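Local coordinates for protein putative glucoamylase (Bacteroides uniformis, PDB 4GL3) that is a putative glucoamylase, a probable glycoside hydrolase of the six-hairpin clan that would release glucose from alpha-glucans, at residues Q12-V22 and L341-E349; M275-R283 and S332-S340. One frame throughout, in Å; residues are numbered along the deposited sequence.

Contact 1 (Q12-V22 and L341-E349)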
ATOM      1  N   GLN A  12      11.725 -19.579 -21.778  1.00 62.91           N
ATOM      2  CA  GLN A  12      11.001 -18.466 -21.185  1.00 60.79           C
ATOM      3  C   GLN A  12       9.773 -18.965 -20.444  1.00 52.39           C
ATOM      4  O   GLN A  12       9.122 -19.909 -20.882  1.00 50.82           O
ATOM      5  CB  GLN A  12      10.596 -17.484 -22.270  1.00 61.95           C
ATOM      6  CG  GLN A  12      11.747 -16.659 -22.809  1.00 59.14           C
ATOM      7  CD  GLN A  12      11.236 -15.565 -23.708  1.00 63.22           C
ATOM      8  OE1 GLN A  12      10.670 -15.852 -24.748  1.00 63.31           O
ATOM      9  NE2 GLN A  12      11.371 -14.312 -23.285  1.00 58.00           N
ATOM     10  N   LEU A  13       9.470 -18.346 -19.304  1.00 50.96           N
ATOM     11  CA  LEU A  13       8.227 -18.599 -18.621  1.00 44.59           C
ATOM     12  C   LEU A  13       7.079 -17.873 -19.378  1.00 47.36           C
ATOM     13  O   LEU A  13       7.258 -16.761 -19.914  1.00 45.94           O
ATOM     14  CB  LEU A  13       8.327 -18.113 -17.152  1.00 48.58           C
ATOM     15  CG  LEU A  13       9.435 -18.699 -16.233  1.00 46.15           C
ATOM     16  CD1 LEU A  13       9.356 -18.029 -14.863  1.00 49.81           C
ATOM     17  CD2 LEU A  13       9.331 -20.214 -16.121  1.00 47.56           C
ATOM     18  N   SER A  14       5.906 -18.491 -19.444  1.00 46.64           N
ATOM     19  CA  SER A  14       4.707 -17.763 -19.857  1.00 43.49           C
ATOM     20  C   SER A  14       4.413 -16.629 -18.888  1.00 42.44           C
ATOM     21  O   SER A  14       4.961 -16.556 -17.762  1.00 40.46           O
ATOM     22  CB  SER A  14       3.496 -18.694 -19.905  1.00 46.78           C
ATOM     23  OG  SER A  14       3.100 -19.036 -18.597  1.00 45.14           O
ATOM     24  N   ASP A  15       3.549 -15.711 -19.295  1.00 43.69           N
ATOM     25  CA  ASP A  15       3.235 -14.611 -18.393  1.00 40.54           C
ATOM     26  C   ASP A  15       2.612 -15.149 -17.111  1.00 41.31           C
ATOM     27  O   ASP A  15       2.921 -14.659 -16.024  1.00 38.17           O
ATOM     28  CB  ASP A  15       2.326 -13.579 -19.061  1.00 43.94           C
ATOM     29  CG  ASP A  15       3.074 -12.684 -20.054  1.00 46.69           C
ATOM     30  OD1 ASP A  15       4.312 -12.560 -20.003  1.00 51.22           O
ATOM     31  OD2 ASP A  15       2.401 -12.073 -20.884  1.00 50.34           O
ATOM     32  N   ASP A  16       1.739 -16.151 -17.211  1.00 39.77           N
ATOM     33  CA  ASP A  16       1.116 -16.714 -16.000  1.00 40.75           C
ATOM     34  C   ASP A  16       2.165 -17.352 -15.068  1.00 40.56           C
ATOM     35  O   ASP A  16       2.103 -17.169 -13.849  1.00 37.63           O
ATOM     36  CB  ASP A  16       0.026 -17.730 -16.364  1.00 44.26           C
ATOM     37  CG  ASP A  16      -1.282 -17.059 -16.771  1.00 50.03           C
ATOM     38  OD1 ASP A  16      -1.838 -16.272 -15.982  1.00 56.93           O
ATOM     39  OD2 ASP A  16      -1.764 -17.324 -17.879  1.00 62.73           O
ATOM     40  N   GLU A  17       3.122 -18.088 -15.643  1.00 41.42           N
ATOM     41  CA  GLU A  17       4.221 -18.676 -14.860  1.00 41.07           C
ATOM     42  C   GLU A  17       5.122 -17.645 -14.160  1.00 38.10           C
ATOM     43  O   GLU A  17       5.507 -17.816 -12.992  1.00 35.64           O
ATOM     44  CB  GLU A  17       5.081 -19.576 -15.753  1.00 43.16           C
ATOM     45  CG  GLU A  17       4.363 -20.835 -16.148  1.00 44.91           C
ATOM     46  CD  GLU A  17       5.096 -21.629 -17.232  1.00 52.57           C
ATOM     47  OE1 GLU A  17       5.946 -21.079 -17.979  1.00 49.57           O
ATOM     48  OE2 GLU A  17       4.783 -22.823 -17.348  1.00 54.37           O
ATOM     49  N   LEU A  18       5.448 -16.592 -14.895  1.00 38.33           N
ATOM     50  CA  LEU A  18       6.252 -15.504 -14.388  1.00 37.95           C
ATOM     51  C   LEU A  18       5.530 -14.815 -13.246  1.00 38.66           C
ATOM     52  O   LEU A  18       6.139 -14.581 -12.199  1.00 34.53           O
ATOM     53  CB  LEU A  18       6.580 -14.500 -15.508  1.00 39.07           C
ATOM     54  CG  LEU A  18       7.518 -13.345 -15.138  1.00 39.57           C
ATOM     55  CD1 LEU A  18       8.838 -13.907 -14.591  1.00 37.51           C
ATOM     56  CD2 LEU A  18       7.710 -12.430 -16.356  1.00 39.36           C
HETATM   57  N   MSE A  19       4.241 -14.502 -13.429  1.00 36.21           N
HETATM   58  CA  MSE A  19       3.479 -13.831 -12.381  1.00 35.66           C
HETATM   59  C   MSE A  19       3.421 -14.666 -11.135  1.00 32.26           C
HETATM   60  O   MSE A  19       3.627 -14.149 -10.054  1.00 30.67           O
HETATM   61  CB  MSE A  19       2.067 -13.481 -12.843  1.00 35.99           C
HETATM   62  CG  MSE A  19       2.046 -12.317 -13.822  1.00 34.58           C
HETATM   63 SE   MSE A  19       0.261 -11.652 -14.241  0.75 31.22          SE
HETATM   64  CE  MSE A  19      -0.285 -13.060 -15.458  1.00 32.97           C
ATOM     65  N   THR A  20       3.160 -15.956 -11.297  1.00 32.84           N
ATOM     66  CA  THR A  20       3.049 -16.874 -10.195  1.00 36.96           C
ATOM     67  C   THR A  20       4.383 -17.000  -9.466  1.00 37.77           C
ATOM     68  O   THR A  20       4.406 -16.954  -8.246  1.00 33.50           O
ATOM     69  CB  THR A  20       2.581 -18.257 -10.655  1.00 40.12           C
ATOM     70  OG1 THR A  20       1.268 -18.124 -11.208  1.00 38.23           O
ATOM     71  CG2 THR A  20       2.586 -19.284  -9.472  1.00 35.86           C
ATOM     72  N   LEU A  21       5.484 -17.103 -10.203  1.00 35.32           N
ATOM     73  CA  LEU A  21       6.806 -17.140  -9.549  1.00 35.97           C
ATOM     74  C   LEU A  21       7.070 -15.842  -8.768  1.00 34.10           C
ATOM     75  O   LEU A  21       7.538 -15.885  -7.623  1.00 33.89           O
ATOM     76  CB  LEU A  21       7.932 -17.416 -10.548  1.00 35.25           C
ATOM     77  CG  LEU A  21       9.358 -17.461  -9.969  1.00 36.83           C
ATOM     78  CD1 LEU A  21       9.475 -18.619  -8.993  1.00 33.13           C
ATOM     79  CD2 LEU A  21      10.410 -17.612 -11.083  1.00 36.99           C
ATOM     80  N   VAL A  22       6.744 -14.690  -9.347  1.00 31.37           N
ATOM     81  CA  VAL A  22       6.988 -13.418  -8.664  1.00 30.00           C
ATOM     82  C   VAL A  22       6.167 -13.355  -7.353  1.00 33.15           C
ATOM     83  O   VAL A  22       6.680 -13.009  -6.277  1.00 30.65           O
ATOM     84  CB  VAL A  22       6.724 -12.222  -9.606  1.00 30.09           C
ATOM     85  CG1 VAL A  22       6.691 -10.880  -8.846  1.00 26.93           C
ATOM     86  CG2 VAL A  22       7.777 -12.232 -10.709  1.00 29.84           C
ATOM     87  N   LEU A 341       4.033  -6.079 -17.587  1.00 37.39           N
ATOM     88  CA  LEU A 341       4.598  -7.384 -17.909  1.00 38.42           C
ATOM     89  C   LEU A 341       5.938  -7.292 -18.675  1.00 38.71           C
ATOM     90  O   LEU A 341       6.808  -8.155 -18.517  1.00 40.10           O
ATOM     91  CB  LEU A 341       3.568  -8.278 -18.648  1.00 43.01           C
ATOM     92  CG  LEU A 341       2.472  -8.819 -17.717  1.00 40.50           C
ATOM     93  CD1 LEU A 341       1.224  -9.249 -18.489  1.00 44.31           C
ATOM     94  CD2 LEU A 341       3.018  -9.956 -16.864  1.00 41.29           C
ATOM     95  N   GLU A 342       6.094  -6.269 -19.511  1.00 37.80           N
ATOM     96  CA  GLU A 342       7.332  -6.057 -20.273  1.00 39.69           C
ATOM     97  C   GLU A 342       8.507  -5.750 -19.290  1.00 37.41           C
ATOM     98  O   GLU A 342       9.615  -6.300 -19.411  1.00 36.26           O
ATOM     99  CB  GLU A 342       7.127  -4.899 -21.258  1.00 42.05           C
ATOM    100  CG  GLU A 342       8.262  -4.621 -22.210  1.00 49.43           C
ATOM    101  CD  GLU A 342       7.850  -3.695 -23.358  1.00 51.06           C
ATOM    102  OE1 GLU A 342       6.792  -3.014 -23.274  1.00 51.09           O
ATOM    103  OE2 GLU A 342       8.581  -3.655 -24.366  1.00 63.49           O
ATOM    104  N   ALA A 343       8.238  -4.902 -18.305  1.00 36.01           N
ATOM    105  CA  ALA A 343       9.230  -4.525 -17.292  1.00 36.48           C
ATOM    106  C   ALA A 343       9.545  -5.730 -16.411  1.00 36.85           C
ATOM    107  O   ALA A 343      10.705  -5.994 -16.100  1.00 36.84           O
ATOM    108  CB  ALA A 343       8.706  -3.358 -16.441  1.00 29.15           C
HETATM  109  N   MSE A 344       8.505  -6.478 -16.040  1.00 37.39           N
HETATM  110  CA  MSE A 344       8.667  -7.674 -15.218  1.00 36.29           C
HETATM  111  C   MSE A 344       9.609  -8.673 -15.876  1.00 36.09           C
HETATM  112  O   MSE A 344      10.505  -9.219 -15.236  1.00 34.90           O
HETATM  113  CB  MSE A 344       7.323  -8.343 -14.957  1.00 34.53           C
HETATM  114  CG  MSE A 344       7.343  -9.359 -13.802  1.00 35.19           C
HETATM  115 SE   MSE A 344       5.611 -10.305 -13.586  0.75 33.91          SE
HETATM  116  CE  MSE A 344       4.484  -8.807 -13.143  1.00 32.26           C
ATOM    117  N   ARG A 345       9.411  -8.913 -17.164  1.00 37.90           N
ATOM    118  CA  ARG A 345      10.200  -9.903 -17.860  1.00 39.79           C
ATOM    119  C   ARG A 345      11.646  -9.430 -18.007  1.00 39.44           C
ATOM    120  O   ARG A 345      12.571 -10.246 -17.925  1.00 39.60           O
ATOM    121  CB  ARG A 345       9.588 -10.247 -19.230  1.00 41.60           C
ATOM    122  CG  ARG A 345      10.241 -11.438 -19.927  1.00 42.47           C
ATOM    123  CD  ARG A 345       9.422 -11.890 -21.139  1.00 45.62           C
ATOM    124  NE  ARG A 345       8.121 -12.432 -20.740  1.00 45.93           N
ATOM    125  CZ  ARG A 345       7.911 -13.678 -20.316  1.00 46.06           C
ATOM    126  NH1 ARG A 345       8.922 -14.548 -20.240  1.00 42.52           N
ATOM    127  NH2 ARG A 345       6.679 -14.056 -19.969  1.00 41.77           N
ATOM    128  N   TYR A 346      11.836  -8.136 -18.233  1.00 37.96           N
ATOM    129  CA  TYR A 346      13.179  -7.561 -18.351  1.00 39.13           C
ATOM    130  C   TYR A 346      13.927  -7.677 -17.002  1.00 39.94           C
ATOM    131  O   TYR A 346      15.106  -8.070 -16.967  1.00 39.96           O
ATOM    132  CB  TYR A 346      13.099  -6.098 -18.818  1.00 40.23           C
ATOM    133  CG  TYR A 346      14.449  -5.385 -18.816  1.00 45.53           C
ATOM    134  CD1 TYR A 346      15.404  -5.637 -19.803  1.00 50.15           C
ATOM    135  CD2 TYR A 346      14.764  -4.475 -17.818  1.00 49.55           C
ATOM    136  CE1 TYR A 346      16.626  -4.979 -19.796  1.00 52.79           C
ATOM    137  CE2 TYR A 346      15.981  -3.827 -17.797  1.00 49.19           C
ATOM    138  CZ  TYR A 346      16.898  -4.090 -18.769  1.00 50.26           C
ATOM    139  OH  TYR A 346      18.082  -3.433 -18.709  1.00 68.84           O
ATOM    140  N   PHE A 347      13.219  -7.376 -15.906  1.00 35.12           N
ATOM    141  CA  PHE A 347      13.808  -7.425 -14.586  1.00 37.09           C
ATOM    142  C   PHE A 347      14.225  -8.847 -14.245  1.00 38.22           C
ATOM    143  O   PHE A 347      15.265  -9.049 -13.632  1.00 39.20           O
ATOM    144  CB  PHE A 347      12.844  -6.930 -13.495  1.00 34.17           C
ATOM    145  CG  PHE A 347      12.437  -5.480 -13.611  1.00 34.24           C
ATOM    146  CD1 PHE A 347      13.215  -4.546 -14.266  1.00 33.39           C
ATOM    147  CD2 PHE A 347      11.262  -5.059 -13.022  1.00 32.66           C
ATOM    148  CE1 PHE A 347      12.808  -3.218 -14.340  1.00 35.09           C
ATOM    149  CE2 PHE A 347      10.854  -3.745 -13.079  1.00 33.69           C
ATOM    150  CZ  PHE A 347      11.631  -2.817 -13.746  1.00 33.52           C
ATOM    151  N   TYR A 348      13.405  -9.821 -14.635  1.00 37.93           N
ATOM    152  CA  TYR A 348      13.690 -11.217 -14.336  1.00 38.03           C
ATOM    153  C   TYR A 348      14.723 -11.803 -15.292  1.00 41.42           C
ATOM    154  O   TYR A 348      15.719 -12.384 -14.854  1.00 39.03           O
ATOM    155  CB  TYR A 348      12.419 -12.064 -14.398  1.00 39.68           C
ATOM    156  CG  TYR A 348      12.646 -13.504 -14.018  1.00 38.87           C
ATOM    157  CD1 TYR A 348      12.824 -13.872 -12.682  1.00 40.65           C
ATOM    158  CD2 TYR A 348      12.662 -14.490 -14.959  1.00 40.16           C
ATOM    159  CE1 TYR A 348      13.052 -15.187 -12.334  1.00 38.32           C
ATOM    160  CE2 TYR A 348      12.879 -15.803 -14.610  1.00 39.55           C
ATOM    161  CZ  TYR A 348      13.072 -16.126 -13.298  1.00 38.32           C
ATOM    162  OH  TYR A 348      13.302 -17.411 -12.956  1.00 41.23           O
ATOM    163  N   GLU A 349      14.487 -11.681 -16.597  1.00 38.55           N
ATOM    164  CA  GLU A 349      15.316 -12.378 -17.558  1.00 41.34           C
ATOM    165  C   GLU A 349      16.639 -11.658 -17.771  1.00 43.41           C
ATOM    166  O   GLU A 349      17.647 -12.308 -17.891  1.00 42.03           O
ATOM    167  CB  GLU A 349      14.577 -12.607 -18.910  1.00 45.31           C
ATOM    168  CG  GLU A 349      13.374 -13.546 -18.783  1.00 47.12           C
ATOM    169  CD  GLU A 349      12.602 -13.837 -20.072  1.00 48.49           C
ATOM    170  OE1 GLU A 349      12.910 -13.284 -21.145  1.00 48.18           O
ATOM    171  OE2 GLU A 349      11.659 -14.649 -19.996  1.00 48.99           O
TER
HETATM  172  O   HOH W   1      11.157 -16.448 -18.290  1.00 38.75           O
HETATM  173  O   HOH W   2       6.118 -10.436 -20.569  1.00 42.55           O
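Asp15, Arg345 and Glu349 form a salt-bridge network at the N-terminus of helix 15-27, with the Arg345 guanidinium joining this helix start and the loop before it to helix 337-349. The short helical segments pass at 68°, with axes 11.0 Å apart. Arg345 leaves its helix extended and turns at its third side-chain torsion, which brings its end nitrogens to the loop. Arg345 NH1 and NH2 both bond to Leu13 O, each 2.8 Å from it; the N-H angles of 137° and 138° show the bend expected when two donors share one acceptor. Arg345 NH2 also donates, almost straight, to Asp15 OD1, which lies in the guanidinium plane but meets the donor on its anti side and tilted out of the carboxylate plane. Arg345 NH1 reaches Glu349 OE2 at 2.7 Å, from above the carboxylate plane. Four in-plane bonds thus fix the rotation of the guanidinium, and Leu18 CD2 lies over the rim of one face. A capping box of Ser14 and Glu17 starts helix 15-27. Leu18 is the apolar centre: CD1 sits over the Tyr348 ring, 4.2 Å from its centroid in a CH-pi contact, while CG packs 3.9 Å from SE of selenomethionine Met344. Met19 CG and Val22 CG2 also approach that selenium. At the solvent-exposed end, Gln12 NE2 donates in its amide plane to the syn lone pair of Glu349 OE1, 2.8 Å away.

Contact 2 (M275-R283 and S332-S340)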
HETATM    1  N   MSE A 275      -5.468   6.489 -12.266  1.00 28.16           N
HETATM    2  CA  MSE A 275      -4.431   5.468 -12.020  1.00 29.48           C
HETATM    3  C   MSE A 275      -3.711   5.156 -13.346  1.00 29.96           C
HETATM    4  O   MSE A 275      -2.478   5.042 -13.382  1.00 31.36           O
HETATM    5  CB  MSE A 275      -4.991   4.184 -11.420  1.00 31.80           C
HETATM    6  CG  MSE A 275      -5.709   4.316 -10.118  1.00 31.12           C
HETATM    7 SE   MSE A 275      -4.839   5.477  -8.874  0.75 27.46          SE
HETATM    8  CE  MSE A 275      -6.414   6.398  -8.169  1.00 25.44           C
ATOM      9  N   LYS A 276      -4.478   5.064 -14.428  1.00 31.36           N
ATOM     10  CA  LYS A 276      -3.915   4.859 -15.755  1.00 33.78           C
ATOM     11  C   LYS A 276      -3.057   6.023 -16.203  1.00 35.01           C
ATOM     12  O   LYS A 276      -1.958   5.814 -16.690  1.00 34.35           O
ATOM     13  CB  LYS A 276      -5.006   4.592 -16.801  1.00 39.30           C
ATOM     14  CG  LYS A 276      -5.715   3.274 -16.537  1.00 52.56           C
ATOM     15  CD  LYS A 276      -6.605   2.798 -17.690  1.00 61.13           C
ATOM     16  CE  LYS A 276      -7.061   1.358 -17.415  1.00 59.07           C
ATOM     17  NZ  LYS A 276      -8.436   1.118 -17.923  1.00 69.28           N
ATOM     18  N   ALA A 277      -3.556   7.246 -16.036  1.00 32.97           N
ATOM     19  CA  ALA A 277      -2.822   8.456 -16.442  1.00 32.90           C
ATOM     20  C   ALA A 277      -1.503   8.537 -15.697  1.00 31.03           C
ATOM     21  O   ALA A 277      -0.460   8.732 -16.300  1.00 30.58           O
ATOM     22  CB  ALA A 277      -3.655   9.740 -16.211  1.00 29.70           C
ATOM     23  N   HIS A 278      -1.544   8.394 -14.385  1.00 30.15           N
ATOM     24  CA  HIS A 278      -0.323   8.488 -13.595  1.00 30.45           C
ATOM     25  C   HIS A 278       0.704   7.426 -14.005  1.00 31.08           C
ATOM     26  O   HIS A 278       1.891   7.725 -14.181  1.00 27.16           O
ATOM     27  CB  HIS A 278      -0.657   8.368 -12.132  1.00 27.99           C
ATOM     28  CG  HIS A 278       0.473   8.710 -11.209  1.00 28.28           C
ATOM     29  ND1 HIS A 278       0.313   8.729  -9.840  1.00 28.28           N
ATOM     30  CD2 HIS A 278       1.769   9.044 -11.444  1.00 28.91           C
ATOM     31  CE1 HIS A 278       1.463   9.049  -9.273  1.00 27.70           C
ATOM     32  NE2 HIS A 278       2.362   9.247 -10.220  1.00 29.05           N
ATOM     33  N   THR A 279       0.247   6.190 -14.154  1.00 29.11           N
ATOM     34  CA  THR A 279       1.136   5.112 -14.615  1.00 30.41           C
ATOM     35  C   THR A 279       1.775   5.406 -15.966  1.00 30.99           C
ATOM     36  O   THR A 279       2.978   5.208 -16.157  1.00 34.33           O
ATOM     37  CB  THR A 279       0.367   3.780 -14.634  1.00 29.16           C
ATOM     38  OG1 THR A 279      -0.129   3.508 -13.315  1.00 26.89           O
ATOM     39  CG2 THR A 279       1.226   2.605 -15.179  1.00 27.75           C
ATOM     40  N   LEU A 280       0.992   5.901 -16.911  1.00 31.41           N
ATOM     41  CA  LEU A 280       1.506   6.069 -18.298  1.00 32.61           C
ATOM     42  C   LEU A 280       2.402   7.290 -18.393  1.00 32.39           C
ATOM     43  O   LEU A 280       3.371   7.299 -19.113  1.00 36.57           O
ATOM     44  CB  LEU A 280       0.355   6.145 -19.308  1.00 33.77           C
ATOM     45  CG  LEU A 280      -0.387   4.813 -19.514  1.00 35.60           C
ATOM     46  CD1 LEU A 280      -1.368   4.890 -20.674  1.00 36.18           C
ATOM     47  CD2 LEU A 280       0.614   3.691 -19.767  1.00 33.64           C
ATOM     48  N   ILE A 281       2.090   8.323 -17.625  1.00 33.77           N
ATOM     49  CA  ILE A 281       2.966   9.490 -17.517  1.00 33.35           C
ATOM     50  C   ILE A 281       4.343   9.141 -16.894  1.00 30.67           C
ATOM     51  O   ILE A 281       5.375   9.573 -17.397  1.00 33.50           O
ATOM     52  CB  ILE A 281       2.252  10.617 -16.753  1.00 32.28           C
ATOM     53  CG1 ILE A 281       1.125  11.200 -17.632  1.00 33.97           C
ATOM     54  CG2 ILE A 281       3.247  11.692 -16.303  1.00 31.79           C
ATOM     55  CD1 ILE A 281       0.084  11.999 -16.817  1.00 33.21           C
ATOM     56  N   ASN A 282       4.344   8.366 -15.812  1.00 31.09           N
ATOM     57  CA  ASN A 282       5.584   7.906 -15.156  1.00 33.02           C
ATOM     58  C   ASN A 282       6.443   7.110 -16.155  1.00 36.19           C
ATOM     59  O   ASN A 282       7.650   7.365 -16.353  1.00 37.68           O
ATOM     60  CB  ASN A 282       5.176   7.097 -13.905  1.00 30.62           C
ATOM     61  CG  ASN A 282       6.312   6.851 -12.946  1.00 36.64           C
ATOM     62  OD1 ASN A 282       7.136   5.954 -13.178  1.00 37.16           O
ATOM     63  ND2 ASN A 282       6.345   7.612 -11.822  1.00 31.13           N
ATOM     64  N   ARG A 283       5.786   6.203 -16.874  1.00 38.12           N
ATOM     65  CA  ARG A 283       6.441   5.479 -17.947  1.00 37.27           C
ATOM     66  C   ARG A 283       6.946   6.388 -19.058  1.00 39.44           C
ATOM     67  O   ARG A 283       8.070   6.215 -19.527  1.00 39.05           O
ATOM     68  CB  ARG A 283       5.513   4.405 -18.527  1.00 36.90           C
ATOM     69  CG  ARG A 283       6.100   3.670 -19.709  1.00 35.81           C
ATOM     70  CD  ARG A 283       5.124   2.633 -20.255  1.00 39.43           C
ATOM     71  NE  ARG A 283       5.609   1.943 -21.448  1.00 38.24           N
ATOM     72  CZ  ARG A 283       5.410   2.374 -22.692  1.00 40.68           C
ATOM     73  NH1 ARG A 283       4.754   3.500 -22.911  1.00 40.35           N
ATOM     74  NH2 ARG A 283       5.855   1.683 -23.721  1.00 42.20           N
ATOM     75  N   SER A 332       1.667  -1.567 -10.749  1.00 28.90           N
ATOM     76  CA  SER A 332       0.791  -0.846 -11.636  1.00 30.98           C
ATOM     77  C   SER A 332       0.204  -1.751 -12.736  1.00 31.38           C
ATOM     78  O   SER A 332      -0.467  -1.247 -13.648  1.00 32.57           O
ATOM     79  CB  SER A 332       1.547   0.355 -12.252  1.00 35.31           C
ATOM     80  OG  SER A 332       1.607   1.440 -11.313  1.00 35.62           O
ATOM     81  N   ILE A 333       0.459  -3.063 -12.634  1.00 29.81           N
ATOM     82  CA  ILE A 333      -0.017  -4.077 -13.588  1.00 30.85           C
ATOM     83  C   ILE A 333      -1.522  -3.989 -13.936  1.00 31.14           C
ATOM     84  O   ILE A 333      -1.846  -4.077 -15.102  1.00 32.84           O
ATOM     85  CB  ILE A 333       0.430  -5.537 -13.201  1.00 29.58           C
ATOM     86  CG1 ILE A 333       0.102  -6.554 -14.331  1.00 34.40           C
ATOM     87  CG2 ILE A 333      -0.114  -5.956 -11.836  1.00 27.19           C
ATOM     88  CD1 ILE A 333       0.959  -7.827 -14.294  1.00 33.77           C
ATOM     89  N   PRO A 334      -2.432  -3.736 -12.966  1.00 30.42           N
ATOM     90  CA  PRO A 334      -3.803  -3.679 -13.471  1.00 31.46           C
ATOM     91  C   PRO A 334      -4.076  -2.444 -14.290  1.00 33.92           C
ATOM     92  O   PRO A 334      -5.051  -2.391 -14.976  1.00 35.37           O
ATOM     93  CB  PRO A 334      -4.661  -3.661 -12.230  1.00 32.45           C
ATOM     94  CG  PRO A 334      -3.753  -3.278 -11.102  1.00 35.74           C
ATOM     95  CD  PRO A 334      -2.354  -3.580 -11.505  1.00 31.31           C
ATOM     96  N   TYR A 335      -3.209  -1.456 -14.219  1.00 31.44           N
ATOM     97  CA  TYR A 335      -3.458  -0.202 -14.918  1.00 34.35           C
ATOM     98  C   TYR A 335      -2.847  -0.170 -16.311  1.00 34.51           C
ATOM     99  O   TYR A 335      -3.385   0.500 -17.168  1.00 35.62           O
ATOM    100  CB  TYR A 335      -2.935   0.966 -14.106  1.00 32.05           C
ATOM    101  CG  TYR A 335      -3.342   0.967 -12.665  1.00 29.95           C
ATOM    102  CD1 TYR A 335      -4.647   0.697 -12.293  1.00 31.09           C
ATOM    103  CD2 TYR A 335      -2.424   1.302 -11.656  1.00 30.97           C
ATOM    104  CE1 TYR A 335      -5.040   0.734 -10.964  1.00 31.53           C
ATOM    105  CE2 TYR A 335      -2.822   1.345 -10.317  1.00 31.23           C
ATOM    106  CZ  TYR A 335      -4.129   1.062  -9.986  1.00 29.21           C
ATOM    107  OH  TYR A 335      -4.549   1.151  -8.686  1.00 28.68           O
ATOM    108  N   ALA A 336      -1.742  -0.877 -16.538  1.00 37.12           N
ATOM    109  CA  ALA A 336      -1.110  -0.933 -17.861  1.00 38.96           C
ATOM    110  C   ALA A 336      -0.447  -2.294 -17.996  1.00 38.88           C
ATOM    111  O   ALA A 336       0.792  -2.406 -17.953  1.00 36.82           O
ATOM    112  CB  ALA A 336      -0.097   0.191 -18.020  1.00 37.06           C
ATOM    113  N   PRO A 337      -1.267  -3.353 -18.145  1.00 37.05           N
ATOM    114  CA  PRO A 337      -0.699  -4.706 -17.948  1.00 37.34           C
ATOM    115  C   PRO A 337       0.431  -5.106 -18.903  1.00 36.71           C
ATOM    116  O   PRO A 337       1.434  -5.704 -18.476  1.00 37.12           O
ATOM    117  CB  PRO A 337      -1.918  -5.646 -18.043  1.00 40.33           C
ATOM    118  CG  PRO A 337      -3.062  -4.825 -18.532  1.00 39.61           C
ATOM    119  CD  PRO A 337      -2.731  -3.367 -18.330  1.00 38.09           C
ATOM    120  N   GLU A 338       0.301  -4.760 -20.173  1.00 36.76           N
ATOM    121  CA  GLU A 338       1.320  -5.135 -21.161  1.00 44.97           C
ATOM    122  C   GLU A 338       2.652  -4.457 -20.849  1.00 44.67           C
ATOM    123  O   GLU A 338       3.729  -5.073 -20.975  1.00 39.92           O
ATOM    124  CB  GLU A 338       0.873  -4.767 -22.588  1.00 49.84           C
ATOM    125  CG  GLU A 338      -0.390  -5.487 -23.066  1.00 64.45           C
ATOM    126  CD  GLU A 338      -1.738  -4.866 -22.614  1.00 80.75           C
ATOM    127  OE1 GLU A 338      -1.809  -3.834 -21.864  1.00 64.82           O
ATOM    128  OE2 GLU A 338      -2.770  -5.449 -23.019  1.00 86.37           O
ATOM    129  N   TYR A 339       2.587  -3.191 -20.431  1.00 38.54           N
ATOM    130  CA  TYR A 339       3.801  -2.459 -20.142  1.00 37.97           C
ATOM    131  C   TYR A 339       4.435  -2.945 -18.842  1.00 37.63           C
ATOM    132  O   TYR A 339       5.659  -3.019 -18.749  1.00 36.61           O
ATOM    133  CB  TYR A 339       3.522  -0.955 -20.120  1.00 40.21           C
ATOM    134  CG  TYR A 339       3.026  -0.373 -21.452  1.00 39.76           C
ATOM    135  CD1 TYR A 339       3.367  -0.944 -22.680  1.00 39.64           C
ATOM    136  CD2 TYR A 339       2.285   0.798 -21.462  1.00 40.43           C
ATOM    137  CE1 TYR A 339       2.920  -0.376 -23.873  1.00 41.77           C
ATOM    138  CE2 TYR A 339       1.849   1.374 -22.634  1.00 41.84           C
ATOM    139  CZ  TYR A 339       2.166   0.789 -23.824  1.00 43.71           C
ATOM    140  OH  TYR A 339       1.720   1.400 -24.936  1.00 48.11           O
ATOM    141  N   SER A 340       3.613  -3.314 -17.858  1.00 36.93           N
ATOM    142  CA  SER A 340       4.127  -3.840 -16.610  1.00 35.79           C
ATOM    143  C   SER A 340       4.705  -5.225 -16.810  1.00 38.18           C
ATOM    144  O   SER A 340       5.761  -5.516 -16.263  1.00 35.46           O
ATOM    145  CB  SER A 340       3.065  -3.862 -15.523  1.00 36.38           C
ATOM    146  OG  SER A 340       2.618  -2.531 -15.230  1.00 42.90           O
TER
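Tyr339 and Tyr335 each offer a ring face to helix 271-288. On Tyr339 the guanidinium of Arg283 lies flat, its plane 5° from that of the ring and CZ 3.5 Å from the ring centroid, a parallel cation-pi stack; Leu280 CD2 meets the edge of the same ring, 3.7 Å from Tyr339 CD2. The Arg283 chain runs extended from CG to NE, with CG anti to the backbone N (chi1 176°), and this reach lays the guanidinium on the ring. One face of Tyr335 carries CB of selenomethionine Met275 over its centre, a CH-pi contact 3.4 Å from the centroid, and Pro334 CG lies over the opposite face toward the rim. The selenium is oblique to the ring. Between the two aromatic contacts, Thr279 CG2 packs 4.0 Å from Ala336 CB, while Thr279 OG1 bonds to Met275 O, 2.8 Å away, which also accepts from Thr279 N on the other face of its carbonyl plane. Polar ends are held by loop residues: Tyr335 OH bonds to Thr252 O and Ser332 OG to His253 NE2. The turn 332-336 is thus packed between helix 271-288 and helix 378-393, where Met387 touches Tyr335, while Ile235 of strand 235-239 lies against Leu280.

Helix 337-349 and the turn leading into it connect the two contacts, whose centres are about 16 Å apart: contact 2 uses the turn and the first residues of the helix, contact 1 the remainder. They meet at Ile333, whose CD1 lies 3.8 Å from Met344 CE and 3.9 Å from Met19 SE, so one apolar cluster runs from the turn to helix 15-27. Tyr391 of helix 378-393 touches both Met19 and Ile333. The centre of contact 2 lies about 16 Å from the chain centre, that of contact 1 about 22 Å. A glycerol, probably from the crystallisation liquor, lies about 3 Å from the Gln12 side chain between nearest atoms and does not by itself identify a substrate site.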